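Local atomic coordinates of glycerol dehydratase (Clostridium butyricum, PDB entry 1R9D), a protein that probably dehydrates glycerol without coenzyme B12, as a glycyl radical lyase of the pyruvate formate-lyase-like family. Residues Lys331-Tyr336 with Tyr640-Asn645; Ala404-Glu409 with Gly731-Phe736; Phe451-Ile456 with Val551-Ile556; Asp667-Ser672 with Asn697-Asn702. All blocks are in the same frame, centred on the assembly; numbering follows the deposited sequence.

Interaction 1. Residues Lys331-Tyr336 with Tyr640-Asn645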
loop_
_atom_site.group_PDB
_atom_site.type_symbol
_atom_site.label_atom_id
_atom_site.label_comp_id
_atom_site.label_asym_id
_atom_site.label_seq_id
_atom_site.Cartn_x
_atom_site.Cartn_y
_atom_site.Cartn_z
ATOM N N LYS A 331 27.942 1.135 -18.025
ATOM C CA LYS A 331 28.669 2.254 -18.622
ATOM C C LYS A 331 28.654 3.444 -17.658
ATOM O O LYS A 331 29.561 4.279 -17.682
ATOM C CB LYS A 331 28.027 2.670 -19.947
ATOM C CG LYS A 331 28.027 1.594 -21.023
ATOM C CD LYS A 331 27.206 2.051 -22.224
ATOM C CE LYS A 331 27.069 0.961 -23.279
ATOM N NZ LYS A 331 28.369 0.585 -23.890
ATOM N N HIS A 332 27.623 3.510 -16.817
ATOM C CA HIS A 332 27.482 4.585 -15.830
ATOM C C HIS A 332 28.359 4.329 -14.612
ATOM O O HIS A 332 28.795 5.269 -13.944
ATOM C CB HIS A 332 26.040 4.690 -15.312
ATOM C CG HIS A 332 24.995 4.754 -16.378
ATOM N ND1 HIS A 332 23.647 4.774 -16.084
ATOM C CD2 HIS A 332 25.086 4.786 -17.728
ATOM C CE1 HIS A 332 22.954 4.813 -17.207
ATOM N NE2 HIS A 332 23.803 4.820 -18.219
ATOM N N PHE A 333 28.596 3.054 -14.311
ATOM C CA PHE A 333 29.385 2.667 -13.146
ATOM C C PHE A 333 30.459 1.645 -13.529
ATOM O O PHE A 333 30.363 0.473 -13.167
ATOM C CB PHE A 333 28.471 2.055 -12.075
ATOM C CG PHE A 333 27.198 2.837 -11.820
ATOM C CD1 PHE A 333 25.992 2.431 -12.380
ATOM C CD2 PHE A 333 27.211 3.970 -11.010
ATOM C CE1 PHE A 333 24.812 3.139 -12.136
ATOM C CE2 PHE A 333 26.035 4.690 -10.759
ATOM C CZ PHE A 333 24.836 4.273 -11.321
ATOM N N GLY A 334 31.493 2.086 -14.240
ATOM C CA GLY A 334 32.529 1.155 -14.660
ATOM C C GLY A 334 33.601 0.796 -13.650
ATOM O O GLY A 334 33.941 1.592 -12.779
ATOM N N GLY A 335 34.133 -0.423 -13.769
ATOM C CA GLY A 335 35.196 -0.863 -12.877
ATOM C C GLY A 335 34.816 -1.613 -11.608
ATOM O O GLY A 335 35.511 -1.492 -10.596
ATOM N N TYR A 336 33.729 -2.384 -11.653
ATOM C CA TYR A 336 33.272 -3.157 -10.491
ATOM C C TYR A 336 33.165 -2.308 -9.221
ATOM O O TYR A 336 33.548 -2.762 -8.144
ATOM C CB TYR A 336 34.251 -4.294 -10.190
ATOM C CG TYR A 336 34.489 -5.290 -11.302
ATOM C CD1 TYR A 336 35.789 -5.621 -11.685
ATOM C CD2 TYR A 336 33.430 -5.960 -11.916
ATOM C CE1 TYR A 336 36.034 -6.600 -12.649
ATOM C CE2 TYR A 336 33.668 -6.944 -12.886
ATOM C CZ TYR A 336 34.972 -7.257 -13.242
ATOM O OH TYR A 336 35.226 -8.237 -14.184
ATOM N N TYR A 640 28.276 15.561 -10.217
ATOM C CA TYR A 640 29.328 14.541 -10.309
ATOM C C TYR A 640 28.898 13.542 -11.385
ATOM O O TYR A 640 27.705 13.408 -11.665
ATOM C CB TYR A 640 29.588 13.883 -8.948
ATOM C CG TYR A 640 28.471 13.046 -8.364
ATOM C CD1 TYR A 640 28.265 11.733 -8.783
ATOM C CD2 TYR A 640 27.667 13.546 -7.340
ATOM C CE1 TYR A 640 27.286 10.930 -8.188
ATOM C CE2 TYR A 640 26.687 12.758 -6.739
ATOM C CZ TYR A 640 26.503 11.454 -7.164
ATOM O OH TYR A 640 25.541 10.676 -6.559
ATOM N N PRO A 641 29.852 12.805 -11.982
ATOM C CA PRO A 641 29.395 11.897 -13.031
ATOM C C PRO A 641 29.682 10.403 -12.971
ATOM O O PRO A 641 29.250 9.681 -13.869
ATOM C CB PRO A 641 30.089 12.478 -14.242
ATOM C CG PRO A 641 31.500 12.668 -13.670
ATOM C CD PRO A 641 31.267 13.156 -12.209
ATOM N N SER A 642 30.402 9.939 -11.960
ATOM C CA SER A 642 30.786 8.526 -11.926
ATOM C C SER A 642 31.551 8.363 -13.251
ATOM O O SER A 642 32.494 9.116 -13.501
ATOM C CB SER A 642 29.560 7.613 -11.894
ATOM O OG SER A 642 29.961 6.269 -11.671
ATOM N N SER A 643 31.164 7.416 -14.105
ATOM C CA SER A 643 31.853 7.262 -15.390
ATOM C C SER A 643 30.926 7.585 -16.565
ATOM O O SER A 643 31.277 7.349 -17.722
ATOM C CB SER A 643 32.409 5.833 -15.550
ATOM O OG SER A 643 31.384 4.845 -15.565
ATOM N N ILE A 644 29.762 8.161 -16.270
ATOM C CA ILE A 644 28.776 8.452 -17.304
ATOM C C ILE A 644 29.080 9.595 -18.272
ATOM O O ILE A 644 28.414 9.718 -19.298
ATOM C CB ILE A 644 27.371 8.683 -16.680
ATOM C CG1 ILE A 644 26.282 8.343 -17.705
ATOM C CG2 ILE A 644 27.214 10.142 -16.245
ATOM C CD1 ILE A 644 24.874 8.305 -17.120
ATOM N N ASN A 645 30.075 10.424 -17.970
ATOM C CA ASN A 645 30.397 11.531 -18.872
ATOM C C ASN A 645 30.829 11.024 -20.252
ATOM O O ASN A 645 30.640 11.705 -21.259
ATOM C CB ASN A 645 31.479 12.435 -18.267
ATOM C CG ASN A 645 32.777 11.705 -17.997
ATOM O OD1 ASN A 645 32.832 10.784 -17.180
ATOM N ND2 ASN A 645 33.836 12.121 -18.679
HETATM O O HOH W 1 30.643 5.668 -19.798
#
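Ser643 keeps OG between its own backbone N and carbonyl carbon (chi1 63°), whereas Ser642 swings OG anti to the backbone N (chi1 -172°); the two settings aim neighbouring hydroxyls at the carbonyls of Lys331 and His332. Ser643 OG donates to Lys331 O at 2.9 Å, from above the carbonyl plane, and accepts the N-H of Gly334, whose N lies 3.1 Å from Ser643 OG. His332 O is gripped twice: Ser642 OG lies in its carbonyl plane at 2.7 Å, and Ser643 N comes from above that plane at 3.2 Å. Both serines occupy the central positions of a type II' turn from Pro641 to Ile644, which presents them side by side. A water donates to Lys331 O and Ser643 O, bridging the backbones. Alongside, Ile644 places CD1 over the centre of the His332 imidazole, 3.6 Å from the centroid, a CH-pi contact. Phe450 of strand 449-452 packs against Phe333, Ser642 and Ile644, and bound glycerol lies about 4 Å from the Ser642 side chain. The two carbonyls thus draw on serine hydroxyls, a backbone N-H and a water, and Ser643 OG, donor and acceptor at once, has its rotation fixed.

Interaction 2. Residues Ala404-Glu409 with Gly731-Phe736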
loop_
_atom_site.group_PDB
_atom_site.type_symbol
_atom_site.label_atom_id
_atom_site.label_comp_id
_atom_site.label_asym_id
_atom_site.label_seq_id
_atom_site.Cartn_x
_atom_site.Cartn_y
_atom_site.Cartn_z
ATOM N N ALA A 404 40.229 11.314 -1.153
ATOM C CA ALA A 404 39.417 12.398 -1.690
ATOM C C ALA A 404 39.389 13.408 -0.540
ATOM O O ALA A 404 39.330 13.005 0.621
ATOM C CB ALA A 404 38.011 11.901 -2.004
ATOM N N TYR A 405 39.457 14.705 -0.855
ATOM C CA TYR A 405 39.450 15.757 0.166
ATOM C C TYR A 405 38.114 16.485 0.174
ATOM O O TYR A 405 37.592 16.825 -0.886
ATOM C CB TYR A 405 40.571 16.780 -0.093
ATOM C CG TYR A 405 41.972 16.197 -0.059
ATOM C CD1 TYR A 405 42.474 15.473 -1.138
ATOM C CD2 TYR A 405 42.784 16.357 1.059
ATOM C CE1 TYR A 405 43.757 14.918 -1.102
ATOM C CE2 TYR A 405 44.070 15.804 1.107
ATOM C CZ TYR A 405 44.545 15.089 0.023
ATOM O OH TYR A 405 45.813 14.548 0.062
ATOM N N TYR A 406 37.570 16.719 1.369
ATOM C CA TYR A 406 36.283 17.404 1.519
ATOM C C TYR A 406 36.386 18.609 2.432
ATOM O O TYR A 406 37.032 18.555 3.478
ATOM C CB TYR A 406 35.226 16.429 2.043
ATOM C CG TYR A 406 34.993 15.292 1.088
ATOM C CD1 TYR A 406 35.787 14.146 1.133
ATOM C CD2 TYR A 406 34.028 15.389 0.093
ATOM C CE1 TYR A 406 35.624 13.127 0.202
ATOM C CE2 TYR A 406 33.854 14.375 -0.843
ATOM C CZ TYR A 406 34.660 13.248 -0.781
ATOM O OH TYR A 406 34.502 12.250 -1.710
ATOM N N ASN A 407 35.711 19.687 2.038
ATOM C CA ASN A 407 35.756 20.958 2.759
ATOM C C ASN A 407 34.651 21.209 3.787
ATOM O O ASN A 407 33.528 21.533 3.432
ATOM C CB ASN A 407 35.771 22.088 1.719
ATOM C CG ASN A 407 36.026 23.448 2.327
ATOM O OD1 ASN A 407 36.428 23.558 3.483
ATOM N ND2 ASN A 407 35.815 24.497 1.534
ATOM N N ASP A 408 34.990 21.060 5.065
ATOM C CA ASP A 408 34.057 21.294 6.172
ATOM C C ASP A 408 33.461 22.699 6.113
ATOM O O ASP A 408 32.285 22.905 6.419
ATOM C CB ASP A 408 34.790 21.191 7.507
ATOM C CG ASP A 408 34.914 19.770 8.022
ATOM O OD1 ASP A 408 34.803 18.811 7.231
ATOM O OD2 ASP A 408 35.144 19.630 9.244
ATOM N N GLU A 409 34.296 23.663 5.739
ATOM C CA GLU A 409 33.887 25.067 5.702
ATOM C C GLU A 409 32.724 25.377 4.767
ATOM O O GLU A 409 31.992 26.341 4.985
ATOM C CB GLU A 409 35.099 25.942 5.371
ATOM C CG GLU A 409 36.296 25.755 6.325
ATOM C CD GLU A 409 35.997 26.145 7.768
ATOM O OE1 GLU A 409 35.286 27.154 7.979
ATOM O OE2 GLU A 409 36.491 25.460 8.697
ATOM N N GLY A 731 35.577 25.908 -2.306
ATOM C CA GLY A 731 35.424 24.739 -3.154
ATOM C C GLY A 731 34.877 23.635 -2.261
ATOM O O GLY A 731 35.090 23.666 -1.047
ATOM N N PHE A 732 34.201 22.656 -2.856
ATOM C CA PHE A 732 33.565 21.558 -2.123
ATOM C C PHE A 732 34.453 20.330 -1.900
ATOM O O PHE A 732 34.583 19.827 -0.776
ATOM C CB PHE A 732 32.311 21.130 -2.897
ATOM C CG PHE A 732 31.347 20.283 -2.110
ATOM C CD1 PHE A 732 30.172 20.838 -1.607
ATOM C CD2 PHE A 732 31.585 18.926 -1.913
ATOM C CE1 PHE A 732 29.242 20.051 -0.921
ATOM C CE2 PHE A 732 30.662 18.128 -1.226
ATOM C CZ PHE A 732 29.488 18.694 -0.731
ATOM N N HIS A 733 35.043 19.846 -2.986
ATOM C CA HIS A 733 35.876 18.648 -2.953
ATOM C C HIS A 733 36.943 18.657 -4.043
ATOM O O HIS A 733 36.784 19.311 -5.068
ATOM C CB HIS A 733 34.970 17.414 -3.139
ATOM C CG HIS A 733 35.602 16.294 -3.913
ATOM N ND1 HIS A 733 35.795 16.340 -5.278
ATOM C CD2 HIS A 733 36.114 15.109 -3.504
ATOM C CE1 HIS A 733 36.400 15.234 -5.675
ATOM N NE2 HIS A 733 36.606 14.469 -4.618
ATOM N N VAL A 734 38.032 17.929 -3.806
ATOM C CA VAL A 734 39.087 17.796 -4.798
ATOM C C VAL A 734 39.825 16.478 -4.542
ATOM O O VAL A 734 39.913 16.015 -3.404
ATOM C CB VAL A 734 40.067 19.010 -4.772
ATOM C CG1 VAL A 734 40.896 19.004 -3.497
ATOM C CG2 VAL A 734 40.955 18.986 -6.018
ATOM N N GLN A 735 40.321 15.858 -5.606
ATOM C CA GLN A 735 41.048 14.598 -5.483
ATOM C C GLN A 735 42.071 14.572 -6.610
ATOM O O GLN A 735 41.887 15.251 -7.622
ATOM C CB GLN A 735 40.082 13.424 -5.597
ATOM C CG GLN A 735 39.340 13.368 -6.911
ATOM C CD GLN A 735 38.172 12.411 -6.876
ATOM O OE1 GLN A 735 37.647 12.019 -7.921
ATOM N NE2 GLN A 735 37.742 12.041 -5.673
ATOM N N PHE A 736 43.131 13.782 -6.454
ATOM C CA PHE A 736 44.189 13.766 -7.458
ATOM C C PHE A 736 44.723 12.429 -7.944
ATOM O O PHE A 736 44.900 11.492 -7.166
ATOM C CB PHE A 736 45.407 14.545 -6.948
ATOM C CG PHE A 736 45.073 15.849 -6.289
ATOM C CD1 PHE A 736 44.702 15.893 -4.949
ATOM C CD2 PHE A 736 45.120 17.036 -7.010
ATOM C CE1 PHE A 736 44.380 17.106 -4.335
ATOM C CE2 PHE A 736 44.801 18.251 -6.409
ATOM C CZ PHE A 736 44.429 18.287 -5.068
#
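Tyr405 meets the strand of Val734 along nearly its whole length. Tyr405 CB sits 3.5 Å from Val734 O and 4.1 Å from Val734 CG1. Further out, Tyr405 CD1 brings the ring edge to Val734 O at 3.5 Å, with that oxygen in the ring plane. Tyr405 CE1 then reaches Phe736 CE1 at 4.0 Å, lying in the plane of the phenyl ring at its edge, where the two side chains cross at about a right angle. The hydroxyl at the tip passes beyond this pair to hydrogen-bond Thr396 OG1. In the backbone, Tyr405 N donates to Val734 O at 2.9 Å and Val734 N returns a bond to Tyr405 O, an antiparallel hydrogen-bonded pair. Strand 375-380 runs parallel to 404-407 on its other side, and 702-705 parallel to 733-738. The antiparallel seam between these halves is consistent with the barrel of glycyl radical enzymes, in which two parallel half-barrels meet. On the face opposite Tyr405, Tyr406 and His733 form a non-hydrogen-bonded pair; His733 CD2 lies over one face of the phenol, 3.6 Å from Tyr406 CE2, with the planes oblique at 46°. Tyr406 OH bonds to Cys433 O. At the strand's end Asn407, with CG anti to the backbone N (chi1 -171°), sends ND2 to Gly731 O at 2.8 Å, while OD1 weakly caps helix 408-417 through Glu409 N.

Interaction 3. Residues Phe451-Ile456 with Val551-Ile556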
loop_
_atom_site.group_PDB
_atom_site.type_symbol
_atom_site.label_atom_id
_atom_site.label_comp_id
_atom_site.label_asym_id
_atom_site.label_seq_id
_atom_site.Cartn_x
_atom_site.Cartn_y
_atom_site.Cartn_z
ATOM N N PHE A 451 21.777 13.632 -15.177
ATOM C CA PHE A 451 21.129 14.533 -16.130
ATOM C C PHE A 451 22.183 15.146 -17.054
ATOM O O PHE A 451 23.166 15.709 -16.584
ATOM C CB PHE A 451 20.412 15.631 -15.340
ATOM C CG PHE A 451 19.546 16.527 -16.171
ATOM C CD1 PHE A 451 18.184 16.272 -16.303
ATOM C CD2 PHE A 451 20.083 17.654 -16.786
ATOM C CE1 PHE A 451 17.363 17.130 -17.031
ATOM C CE2 PHE A 451 19.272 18.522 -17.521
ATOM C CZ PHE A 451 17.911 18.262 -17.643
ATOM N N ASN A 452 21.972 15.030 -18.362
ATOM C CA ASN A 452 22.921 15.548 -19.352
ATOM C C ASN A 452 22.694 17.029 -19.653
ATOM O O ASN A 452 21.820 17.384 -20.441
ATOM C CB ASN A 452 22.807 14.741 -20.652
ATOM C CG ASN A 452 23.928 15.046 -21.627
ATOM O OD1 ASN A 452 24.467 16.155 -21.647
ATOM N ND2 ASN A 452 24.279 14.062 -22.454
ATOM N N LEU A 453 23.492 17.888 -19.027
ATOM C CA LEU A 453 23.376 19.329 -19.231
ATOM C C LEU A 453 23.686 19.743 -20.670
ATOM O O LEU A 453 23.081 20.680 -21.195
ATOM C CB LEU A 453 24.315 20.067 -18.281
ATOM C CG LEU A 453 24.099 19.871 -16.779
ATOM C CD1 LEU A 453 25.283 20.481 -16.036
ATOM C CD2 LEU A 453 22.781 20.507 -16.343
ATOM N N ALA A 454 24.625 19.045 -21.304
ATOM C CA ALA A 454 25.005 19.362 -22.680
ATOM C C ALA A 454 23.850 19.169 -23.665
ATOM O O ALA A 454 23.724 19.910 -24.643
ATOM C CB ALA A 454 26.205 18.513 -23.099
ATOM N N ARG A 455 23.007 18.173 -23.413
ATOM C CA ARG A 455 21.866 17.915 -24.284
ATOM C C ARG A 455 20.878 19.069 -24.242
ATOM O O ARG A 455 20.184 19.328 -25.221
ATOM C CB ARG A 455 21.171 16.617 -23.870
ATOM C CG ARG A 455 21.951 15.370 -24.252
ATOM C CD ARG A 455 21.710 15.019 -25.713
ATOM N NE ARG A 455 20.358 14.501 -25.898
ATOM C CZ ARG A 455 19.727 14.436 -27.065
ATOM N NH1 ARG A 455 20.323 14.858 -28.168
ATOM N NH2 ARG A 455 18.494 13.947 -27.127
ATOM N N ILE A 456 20.802 19.760 -23.106
ATOM C CA ILE A 456 19.886 20.889 -22.982
ATOM C C ILE A 456 20.360 22.025 -23.898
ATOM O O ILE A 456 19.547 22.750 -24.475
ATOM C CB ILE A 456 19.797 21.380 -21.508
ATOM C CG1 ILE A 456 19.253 20.255 -20.619
ATOM C CG2 ILE A 456 18.885 22.601 -21.410
ATOM C CD1 ILE A 456 17.866 19.746 -21.022
ATOM N N VAL A 551 25.493 16.651 -15.299
ATOM C CA VAL A 551 26.748 16.265 -15.939
ATOM C C VAL A 551 27.033 17.161 -17.142
ATOM O O VAL A 551 26.156 17.371 -17.977
ATOM C CB VAL A 551 26.683 14.800 -16.427
ATOM C CG1 VAL A 551 28.022 14.386 -17.042
ATOM C CG2 VAL A 551 26.310 13.891 -15.257
ATOM N N GLY A 552 28.252 17.696 -17.209
ATOM C CA GLY A 552 28.649 18.544 -18.324
ATOM C C GLY A 552 28.828 20.024 -18.017
ATOM O O GLY A 552 28.656 20.865 -18.902
ATOM N N VAL A 553 29.203 20.353 -16.783
ATOM C CA VAL A 553 29.365 21.758 -16.396
ATOM C C VAL A 553 30.344 22.583 -17.243
ATOM O O VAL A 553 30.012 23.692 -17.659
ATOM C CB VAL A 553 29.763 21.888 -14.903
ATOM C CG1 VAL A 553 29.958 23.367 -14.542
ATOM C CG2 VAL A 553 28.666 21.295 -14.023
ATOM N N ALA A 554 31.544 22.069 -17.495
ATOM C CA ALA A 554 32.505 22.829 -18.292
ATOM C C ALA A 554 32.002 22.994 -19.721
ATOM O O ALA A 554 32.210 24.040 -20.343
ATOM C CB ALA A 554 33.863 22.143 -18.292
ATOM N N ASN A 555 31.331 21.969 -20.242
ATOM C CA ASN A 555 30.814 22.037 -21.603
ATOM C C ASN A 555 29.752 23.133 -21.730
ATOM O O ASN A 555 29.688 23.834 -22.743
ATOM C CB ASN A 555 30.228 20.684 -22.029
ATOM C CG ASN A 555 31.242 19.555 -21.934
ATOM O OD1 ASN A 555 31.328 18.868 -20.916
ATOM N ND2 ASN A 555 32.032 19.374 -22.990
ATOM N N ILE A 556 28.926 23.289 -20.698
ATOM C CA ILE A 556 27.888 24.314 -20.718
ATOM C C ILE A 556 28.471 25.719 -20.616
ATOM O O ILE A 556 28.051 26.622 -21.337
ATOM C CB ILE A 556 26.848 24.084 -19.581
ATOM C CG1 ILE A 556 25.792 23.078 -20.047
ATOM C CG2 ILE A 556 26.148 25.393 -19.217
ATOM C CD1 ILE A 556 26.358 21.813 -20.631
#
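Val551 N donates to Phe451 O at 2.8 Å, and Val551 O in turn accepts from Leu453 N at 2.9 Å, so that one residue bonds the chain on both sides of Asn452. This is parallel strand pairing, Asn452 with Val551, where strands 449-452 and 543-551 both give way to helices: two neighbouring beta-to-alpha junctions, consistent with the alpha/beta barrel of glycyl radical enzymes. Asn452 is the N-cap of the first helix: its OD1 accepts from Arg455 N at 3.1 Å, with the donor well above the amide plane, while ND2 is held by Thr652 OG1. Gly552, at positive phi, takes the equivalent N-cap position before helix 553-569. Outside this polar core Leu453 bends over the Val551 carbonyl, its CB 3.3 Å from Val551 O. Its CD1 continues to Val553 CG2 at 4.0 Å, bridging to the first turn of the partner helix. Ile556 answers from one turn on, and its chi2 of 50° bends CD1 out of the extended shape. Phe451 and Ile556 also touch helix 484-516, through Met495 and Tyr491 respectively. Ile556 CD1 lies 3.6 Å from Leu453 CB and only 3.3 Å from Ala454 N, a methyl laid against the opening peptide of the neighbouring helix.

Interaction 4. Residues Asp667-Ser672 with Asn697-Asn702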
loop_
_atom_site.group_PDB
_atom_site.type_symbol
_atom_site.label_atom_id
_atom_site.label_comp_id
_atom_site.label_asym_id
_atom_site.label_seq_id
_atom_site.Cartn_x
_atom_site.Cartn_y
_atom_site.Cartn_z
ATOM N N ASP A 667 34.153 15.809 -16.751
ATOM C CA ASP A 667 33.822 15.097 -15.516
ATOM C C ASP A 667 33.598 16.039 -14.326
ATOM O O ASP A 667 34.449 16.866 -14.015
ATOM C CB ASP A 667 34.946 14.105 -15.192
ATOM C CG ASP A 667 36.325 14.753 -15.221
ATOM O OD1 ASP A 667 36.949 14.880 -14.148
ATOM O OD2 ASP A 667 36.782 15.145 -16.319
ATOM N N GLY A 668 32.448 15.908 -13.666
ATOM C CA GLY A 668 32.143 16.750 -12.519
ATOM C C GLY A 668 32.203 18.230 -12.860
ATOM O O GLY A 668 31.642 18.659 -13.865
ATOM N N VAL A 669 32.876 19.014 -12.024
ATOM C CA VAL A 669 33.009 20.443 -12.278
ATOM C C VAL A 669 34.420 20.765 -12.772
ATOM O O VAL A 669 34.850 21.917 -12.751
ATOM C CB VAL A 669 32.699 21.275 -11.009
ATOM C CG1 VAL A 669 31.233 21.095 -10.634
ATOM C CG2 VAL A 669 33.611 20.846 -9.853
ATOM N N SER A 670 35.138 19.732 -13.216
ATOM C CA SER A 670 36.503 19.896 -13.715
ATOM C C SER A 670 36.503 20.514 -15.113
ATOM O O SER A 670 35.586 20.291 -15.896
ATOM C CB SER A 670 37.209 18.533 -13.802
ATOM O OG SER A 670 37.034 17.765 -12.625
ATOM N N PRO A 671 37.539 21.303 -15.442
ATOM C CA PRO A 671 37.621 21.924 -16.769
ATOM C C PRO A 671 37.701 20.829 -17.837
ATOM O O PRO A 671 38.123 19.707 -17.540
ATOM C CB PRO A 671 38.916 22.732 -16.690
ATOM C CG PRO A 671 38.979 23.124 -15.242
ATOM C CD PRO A 671 38.577 21.836 -14.542
ATOM N N SER A 672 37.292 21.141 -19.065
ATOM C CA SER A 672 37.350 20.166 -20.158
ATOM C C SER A 672 38.808 19.855 -20.481
ATOM O O SER A 672 39.687 20.678 -20.253
ATOM C CB SER A 672 36.661 20.710 -21.414
ATOM O OG SER A 672 35.262 20.833 -21.226
ATOM N N ASN A 697 24.207 18.105 -2.804
ATOM C CA ASN A 697 24.312 16.664 -2.949
ATOM C C ASN A 697 25.748 16.378 -3.381
ATOM O O ASN A 697 26.127 15.230 -3.608
ATOM C CB ASN A 697 23.320 16.122 -3.976
ATOM C CG ASN A 697 23.129 14.622 -3.846
ATOM O OD1 ASN A 697 22.940 14.114 -2.740
ATOM N ND2 ASN A 697 23.172 13.907 -4.971
ATOM N N GLY A 698 26.538 17.445 -3.500
ATOM C CA GLY A 698 27.944 17.306 -3.842
ATOM C C GLY A 698 28.430 17.654 -5.240
ATOM O O GLY A 698 27.715 17.497 -6.222
ATOM N N THR A 699 29.662 18.144 -5.317
ATOM C CA THR A 699 30.280 18.475 -6.599
ATOM C C THR A 699 31.626 17.764 -6.601
ATOM O O THR A 699 32.237 17.583 -5.547
ATOM C CB THR A 699 30.489 20.001 -6.779
ATOM O OG1 THR A 699 31.527 20.455 -5.906
ATOM C CG2 THR A 699 29.204 20.756 -6.465
ATOM N N LEU A 700 32.090 17.357 -7.778
ATOM C CA LEU A 700 33.344 16.618 -7.877
ATOM C C LEU A 700 34.384 17.303 -8.764
ATOM O O LEU A 700 34.112 17.631 -9.918
ATOM C CB LEU A 700 33.041 15.212 -8.401
ATOM C CG LEU A 700 34.155 14.163 -8.463
ATOM C CD1 LEU A 700 33.548 12.793 -8.264
ATOM C CD2 LEU A 700 34.876 14.247 -9.795
ATOM N N PHE A 701 35.580 17.487 -8.217
ATOM C CA PHE A 701 36.666 18.141 -8.940
ATOM C C PHE A 701 37.895 17.230 -9.053
ATOM O O PHE A 701 38.497 16.865 -8.048
ATOM C CB PHE A 701 37.003 19.456 -8.220
ATOM C CG PHE A 701 38.102 20.261 -8.866
ATOM C CD1 PHE A 701 38.359 20.164 -10.232
ATOM C CD2 PHE A 701 38.852 21.153 -8.105
ATOM C CE1 PHE A 701 39.354 20.948 -10.831
ATOM C CE2 PHE A 701 39.848 21.946 -8.697
ATOM C CZ PHE A 701 40.095 21.839 -10.059
ATOM N N ASN A 702 38.244 16.861 -10.286
ATOM C CA ASN A 702 39.399 15.997 -10.562
ATOM C C ASN A 702 40.585 16.792 -11.087
ATOM O O ASN A 702 40.421 17.669 -11.935
ATOM C CB ASN A 702 39.083 14.973 -11.660
ATOM C CG ASN A 702 38.562 13.653 -11.133
ATOM O OD1 ASN A 702 39.049 13.124 -10.132
ATOM N ND2 ASN A 702 37.585 13.091 -11.838
#
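Val669 N donates to Leu700 O at 2.8 Å in an almost straight bond of 169°, the first of three hydrogen bonds that dock a type II' turn, Asp667 to Ser670, on the extended chain leading into strand 702-705. The second runs from Asn702 N to Ser670 OG, also 2.8 Å. In the third, Asn702 ND2 reaches Asp667 OD1 at 3.0 Å; the carboxylate oxygen lies in the plane of the amide but is met on its anti side, tilted out of the carboxylate plane, and the two flat groups are turned 38° from each other. Within the turn, Gly668 presents a hydrogen to Leu700 O, its CA 3.4 Å from that oxygen.

Apolar contacts gather round Phe701. Val669 CG2 packs on Phe701 CB at 4.0 Å, and Pro671 CD lies 3.9 Å from Phe701 CE1, while Ser670 OG stands at the edge of the phenyl ring, in its plane.

The next shell holds these groups in place. Ser670 OG also donates to Asp667 O, which Ser670 N approaches from the other face of the carbonyl plane; accepting from Asn702 and donating to Asp667 fixes the hydroxyl's rotation. Asp667 turns its carboxylate toward Asn702 with CG between the backbone N and carbonyl carbon (chi1 51°). Helix 680-687 packs on Val669 and Phe701 through Val687. Asn702 ND2 has a second, weak bond to Val761 O, two residues before Gly763, the predicted glycyl radical site, unmodified here. On the backbone of the same phenylalanine, Phe701 N is hydrogen-bonded to His733 ND1.

In the fold
From the N terminus, residues 331-336 open interaction 1, 404-409 open interaction 2 and 451-456 open interaction 3. Interaction 3 closes first, at 551-556, within the span of interaction 1, which closes at 640-645. Interaction 4 then opens and shuts a short loop, 667-672 to 697-702, before 731-736 completes interaction 2; interactions 1 and 2 therefore cross, and 2 encloses both 3 and 4. In space, Val551 of interaction 3 packs against Pro641 and Ile644 of interaction 1, while interaction 4 touches all three others, so that these loops of the glycine radical region lie between helix 553-569, the Tyr640-Pro641 loop and strand 733-738.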